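Local atomic coordinates of putative protease (Parabacteroides distasonis ATCC 8503, PDB entry 3KD4), a protein that is of unknown function but is probably an exported protein, tentatively regarded as a protease. Residues S41-S46 against E136-K141; G242-K247 against A301-E306. All blocks are in the same frame, centred on the assembly; numbering follows the deposited sequence. Where two conformers were deposited one is given.

Interaction 1: residues S41-S46 against E136-K141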
loop_
_atom_site.group_PDB
_atom_site.type_symbol
_atom_site.label_atom_id
_atom_site.label_comp_id
_atom_site.label_asym_id
_atom_site.label_seq_id
_atom_site.Cartn_x
_atom_site.Cartn_y
_atom_site.Cartn_z
ATOM N N SER A 41 -7.581 -0.205 23.422
ATOM C CA SER A 41 -7.028 -0.411 22.090
ATOM C C SER A 41 -5.560 0.102 22.054
ATOM O O SER A 41 -5.021 0.518 23.068
ATOM C CB SER A 41 -7.869 0.346 21.057
ATOM O OG SER A 41 -7.608 1.747 21.088
ATOM N N THR A 42 -4.953 0.136 20.882
ATOM C CA THR A 42 -3.616 0.692 20.764
ATOM C C THR A 42 -3.609 2.216 20.988
ATOM O O THR A 42 -2.540 2.807 21.077
ATOM C CB THR A 42 -2.973 0.367 19.406
ATOM O OG1 THR A 42 -3.862 0.754 18.380
ATOM C CG2 THR A 42 -2.620 -1.111 19.279
ATOM N N TYR A 43 -4.783 2.856 21.128
ATOM C CA TYR A 43 -4.813 4.260 21.623
ATOM C C TYR A 43 -4.221 4.393 23.031
ATOM O O TYR A 43 -3.824 5.469 23.451
ATOM C CB TYR A 43 -6.211 4.844 21.596
ATOM C CG TYR A 43 -6.702 5.348 20.264
ATOM C CD1 TYR A 43 -5.840 5.979 19.362
ATOM C CD2 TYR A 43 -8.047 5.280 19.944
ATOM C CE1 TYR A 43 -6.318 6.492 18.152
ATOM C CE2 TYR A 43 -8.525 5.789 18.775
ATOM C CZ TYR A 43 -7.656 6.388 17.869
ATOM O OH TYR A 43 -8.117 6.912 16.688
ATOM N N GLY A 44 -4.111 3.271 23.739
ATOM C CA GLY A 44 -3.435 3.252 25.033
ATOM C C GLY A 44 -1.929 3.515 24.958
ATOM O O GLY A 44 -1.286 3.691 25.999
ATOM N N GLU A 45 -1.373 3.481 23.743
ATOM C CA GLU A 45 0.051 3.722 23.526
ATOM C C GLU A 45 0.305 4.674 22.385
ATOM O O GLU A 45 -0.521 4.844 21.528
ATOM C CB GLU A 45 0.787 2.421 23.186
ATOM C CG GLU A 45 0.849 1.404 24.305
ATOM C CD GLU A 45 -0.418 0.585 24.415
ATOM O OE1 GLU A 45 -0.962 0.204 23.365
ATOM O OE2 GLU A 45 -0.857 0.332 25.559
ATOM N N SER A 46 1.489 5.271 22.403
ATOM C CA SER A 46 2.031 5.958 21.264
ATOM C C SER A 46 3.313 5.234 20.818
ATOM O O SER A 46 4.054 4.663 21.651
ATOM C CB SER A 46 2.263 7.427 21.609
ATOM O OG SER A 46 1.029 8.121 21.758
ATOM N N GLU A 136 -7.165 11.162 10.594
ATOM C CA GLU A 136 -6.987 9.994 11.462
ATOM C C GLU A 136 -8.260 9.134 11.506
ATOM O O GLU A 136 -9.269 9.455 10.888
ATOM C CB GLU A 136 -6.631 10.440 12.889
ATOM C CG GLU A 136 -5.458 11.380 12.973
ATOM C CD GLU A 136 -4.128 10.756 12.573
ATOM O OE1 GLU A 136 -3.997 9.512 12.462
ATOM O OE2 GLU A 136 -3.201 11.545 12.360
ATOM N N THR A 137 -8.199 8.031 12.240
ATOM C CA THR A 137 -9.350 7.141 12.402
ATOM C C THR A 137 -10.366 7.734 13.383
ATOM O O THR A 137 -11.492 7.284 13.467
ATOM C CB THR A 137 -8.870 5.734 12.873
ATOM O OG1 THR A 137 -8.070 5.884 14.040
ATOM C CG2 THR A 137 -7.995 5.052 11.779
ATOM N N SER A 138 -9.946 8.736 14.142
ATOM C CA SER A 138 -10.854 9.576 14.916
ATOM C C SER A 138 -10.856 10.993 14.325
ATOM O O SER A 138 -9.864 11.416 13.685
ATOM C CB SER A 138 -10.352 9.621 16.371
ATOM O OG SER A 138 -10.381 8.341 16.975
ATOM N N PRO A 139 -11.920 11.752 14.576
ATOM C CA PRO A 139 -11.923 13.159 14.155
ATOM C C PRO A 139 -10.799 14.004 14.787
ATOM O O PRO A 139 -10.356 13.745 15.931
ATOM C CB PRO A 139 -13.268 13.702 14.659
ATOM C CG PRO A 139 -13.978 12.558 15.328
ATOM C CD PRO A 139 -13.082 11.399 15.426
ATOM N N VAL A 140 -10.366 15.006 14.034
ATOM C CA VAL A 140 -9.349 15.966 14.474
ATOM C C VAL A 140 -10.011 17.340 14.466
ATOM O O VAL A 140 -10.388 17.859 13.401
ATOM C CB VAL A 140 -8.083 15.947 13.580
ATOM C CG1 VAL A 140 -7.073 16.992 14.090
ATOM C CG2 VAL A 140 -7.463 14.542 13.542
ATOM N N LYS A 141 -10.163 17.919 15.648
ATOM C CA LYS A 141 -10.853 19.197 15.796
ATOM C C LYS A 141 -10.036 20.331 15.203
ATOM O O LYS A 141 -10.581 21.223 14.575
ATOM C CB LYS A 141 -11.157 19.455 17.279
ATOM C CG LYS A 141 -11.880 20.757 17.583
ATOM C CD LYS A 141 -13.243 20.804 16.895
ATOM C CE LYS A 141 -14.159 21.918 17.422
ATOM N NZ LYS A 141 -15.322 22.087 16.498
HETATM O O HOH W 1 -6.451 7.604 14.941
#

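Interaction 2: residues G242-K247 against A301-E306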
loop_
_atom_site.group_PDB
_atom_site.type_symbol
_atom_site.label_atom_id
_atom_site.label_comp_id
_atom_site.label_asym_id
_atom_site.label_seq_id
_atom_site.Cartn_x
_atom_site.Cartn_y
_atom_site.Cartn_z
ATOM N N GLY A 242 19.655 -18.318 -24.810
ATOM C CA GLY A 242 19.287 -17.879 -26.128
ATOM C C GLY A 242 18.707 -16.489 -25.971
ATOM O O GLY A 242 19.434 -15.488 -26.009
ATOM N N ASN A 243 17.412 -16.418 -25.703
ATOM C CA ASN A 243 16.717 -15.162 -25.900
ATOM C C ASN A 243 16.743 -14.218 -24.688
ATOM O O ASN A 243 17.044 -14.610 -23.545
ATOM C CB ASN A 243 15.290 -15.439 -26.387
ATOM C CG ASN A 243 14.485 -16.241 -25.411
ATOM O OD1 ASN A 243 14.405 -15.917 -24.233
ATOM N ND2 ASN A 243 13.851 -17.292 -25.905
ATOM N N GLU A 244 16.418 -12.969 -24.962
ATOM C CA GLU A 244 16.420 -11.947 -23.925
ATOM C C GLU A 244 15.434 -12.234 -22.804
ATOM O O GLU A 244 15.713 -11.933 -21.653
ATOM C CB GLU A 244 16.144 -10.603 -24.549
ATOM C CG GLU A 244 17.315 -10.118 -25.335
ATOM C CD GLU A 244 17.126 -8.709 -25.856
ATOM O OE1 GLU A 244 16.148 -8.030 -25.450
ATOM O OE2 GLU A 244 17.974 -8.285 -26.677
ATOM N N GLN A 245 14.296 -12.846 -23.132
ATOM C CA GLN A 245 13.315 -13.121 -22.119
ATOM C C GLN A 245 13.868 -14.118 -21.087
ATOM O O GLN A 245 13.594 -14.011 -19.883
ATOM C CB GLN A 245 12.017 -13.627 -22.730
ATOM C CG GLN A 245 10.899 -13.845 -21.695
ATOM C CD GLN A 245 10.481 -12.545 -21.020
ATOM O OE1 GLN A 245 10.071 -11.623 -21.688
ATOM N NE2 GLN A 245 10.606 -12.472 -19.697
ATOM N N GLU A 246 14.635 -15.092 -21.571
ATOM C CA GLU A 246 15.179 -16.121 -20.702
ATOM C C GLU A 246 16.123 -15.435 -19.711
ATOM O O GLU A 246 16.134 -15.759 -18.548
ATOM C CB GLU A 246 15.927 -17.195 -21.522
ATOM C CG GLU A 246 16.527 -18.275 -20.642
ATOM C CD GLU A 246 17.269 -19.362 -21.409
ATOM O OE1 GLU A 246 16.996 -19.555 -22.620
ATOM O OE2 GLU A 246 18.140 -20.016 -20.787
ATOM N N LYS A 247 16.902 -14.477 -20.197
ATOM C CA LYS A 247 17.823 -13.755 -19.339
ATOM C C LYS A 247 17.107 -13.009 -18.223
ATOM O O LYS A 247 17.548 -13.046 -17.064
ATOM C CB LYS A 247 18.655 -12.780 -20.143
ATOM C CG LYS A 247 19.570 -13.404 -21.156
ATOM C CD LYS A 247 20.347 -12.295 -21.797
ATOM C CE LYS A 247 21.403 -12.772 -22.750
ATOM N NZ LYS A 247 22.149 -11.552 -23.205
ATOM N N ALA A 301 23.431 -7.861 -17.796
ATOM C CA ALA A 301 23.082 -8.966 -18.667
ATOM C C ALA A 301 22.652 -8.574 -20.082
ATOM O O ALA A 301 22.301 -9.453 -20.861
ATOM C CB ALA A 301 21.992 -9.822 -18.020
ATOM N N GLY A 302 22.693 -7.288 -20.430
ATOM C CA GLY A 302 22.321 -6.838 -21.764
ATOM C C GLY A 302 20.846 -6.506 -21.912
ATOM O O GLY A 302 20.354 -6.438 -23.031
ATOM N N ILE A 303 20.122 -6.312 -20.796
ATOM C CA ILE A 303 18.685 -5.949 -20.853
ATOM C C ILE A 303 18.559 -4.513 -20.352
ATOM O O ILE A 303 18.731 -4.233 -19.146
ATOM C CB ILE A 303 17.798 -6.897 -20.022
ATOM C CG1 ILE A 303 18.057 -8.357 -20.410
ATOM C CG2 ILE A 303 16.298 -6.554 -20.169
ATOM C CD1 ILE A 303 17.620 -8.735 -21.810
ATOM N N PRO A 304 18.294 -3.577 -21.273
ATOM C CA PRO A 304 18.240 -2.208 -20.804
ATOM C C PRO A 304 17.103 -2.055 -19.799
ATOM O O PRO A 304 15.960 -2.427 -20.104
ATOM C CB PRO A 304 18.002 -1.414 -22.090
ATOM C CG PRO A 304 18.544 -2.296 -23.152
ATOM C CD PRO A 304 18.167 -3.653 -22.741
ATOM N N SER A 305 17.438 -1.545 -18.616
ATOM C CA SER A 305 16.526 -1.502 -17.486
ATOM C C SER A 305 16.688 -0.224 -16.667
ATOM O O SER A 305 17.758 0.415 -16.635
ATOM C CB SER A 305 16.737 -2.728 -16.560
ATOM O OG SER A 305 16.527 -3.950 -17.291
ATOM N N GLU A 306 15.619 0.138 -15.984
ATOM C CA GLU A 306 15.613 1.312 -15.107
ATOM C C GLU A 306 14.671 1.113 -13.920
ATOM O O GLU A 306 13.622 0.475 -14.057
ATOM C CB GLU A 306 15.086 2.507 -15.894
ATOM C CG GLU A 306 16.096 3.494 -16.359
ATOM C CD GLU A 306 15.423 4.785 -16.880
ATOM O OE1 GLU A 306 14.755 4.701 -17.918
ATOM O OE2 GLU A 306 15.552 5.841 -16.216
#

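Interaction 1: residues S41-S46 against E136-K141
Tyr43 carries its hydroxyl across to Ser138 and Thr137, and this one long side chain makes up its segment's share of the contact. The backbones stay well apart, with the CA atoms of Tyr43 and Ser138 10.5 Å from each other, a gap that suits a residue with a rigid ring and a polar end. CB points toward 136-141, and CG stands beside the backbone N, anti to the carbonyl carbon (chi1 -80°). Tyr43 N donates to Ser41 OG (3.0 Å), an ST turn that holds the short 3-10 segment 42-44 from which the ring springs. The Tyr43 side chain touches Tyr8, Leu31 and Leu33, and it meets the partner segment only toward its far end: CE2 of Tyr43 comes 3.6 Å and CZ 3.5 Å from Ser138 OG, which approaches the ring obliquely. The contact spans two sheets of the DUF3857 region, since Tyr43 leads into strand 45-50 of a three-stranded antiparallel sheet, while 136-141 is the loop running into strand 140-150 of the large mixed sheet. At the tip, Tyr43 OH lies 2.7 Å from Ser138 OG, a probable hydrogen bond, though the same proton has another acceptor within reach. Ser138, small and buried, also bonds the backbone O of Ala2 through the same hydroxyl, which brings the first modelled residue to this spot. Thr137 is exposed, and its side chain runs past the tyrosine's in the opposite direction; a threonine suits this edge, its hydroxyl close to the tyrosine's. Thr137 OG1, placed between its own backbone N and carbonyl carbon (chi1 54°), comes 2.8 Å from Tyr43 OH. A water in the ring plane, at its edge, lies 2.5 Å from both Tyr43 OH and Thr137 OG1, doubtfully short for hydrogen bonds.

Interaction 2: residues G242-K247 against A301-E306
Ile303 and Lys247 bring the first turn of helix 244-258 against the chain that leaves helix 287-300. CB of Ile303 does not aim at the helix, but the CG1-CD1 branch reaches it: Ile303 CD1 sits 3.6 Å from Glu244 CB and 3.7 Å from Glu244 O, while Ile303 CG1 lies 4.5 Å from Lys247 CB. A branched aliphatic suits this buried place, since it also touches Ala332 of strand 327-334. Glu244 offers mainly its methylene groups to Ile303, and its OE1 is hydrogen-bonded to the backbone N of Asp335. Lys247 is extended beyond CG, so that its CD passes 3.6 Å from Ala301 O before NZ donates to that same oxygen at 3.2 Å. The ammonium arrives nearly along the C=O axis (165° at the oxygen). With an alanine here, Ala301 O would probably lose this donor, and the charge near the end of helix 287-300 would go with it. Ala301 is small enough to be buried beside Thr238, and Gly302 takes a positive phi (89°) that would jam a CB against the preceding carbonyl. The positive charge lies near the carboxyl end of helix 287-300, where it probably suits the helix dipole. Two helix ends thus meet here: Asn243 is the N-cap of one helix, its OD1 accepting from Glu246 N, and Gly302 closes the other in a Schellman motif.

How the interactions relate
Interaction 1 closes before interaction 2 opens, so the two come in series along the chain. Their centres lie 49 Å apart, on opposite sides of the centre of the chain, and their nearest atoms are about 33 Å from each other. They share no helix, strand or sheet. Interaction 1 belongs to the mainly strand-built DUF3857 region and joins the lead-in to strand 45-50 with that to strand 140-150. Interaction 2 joins helix 244-258 to the connection between helix 287-300 and strand 305-312, which lies in a five-stranded antiparallel sheet. Each is therefore local to its own part of an elongated molecule, and neither touches the other.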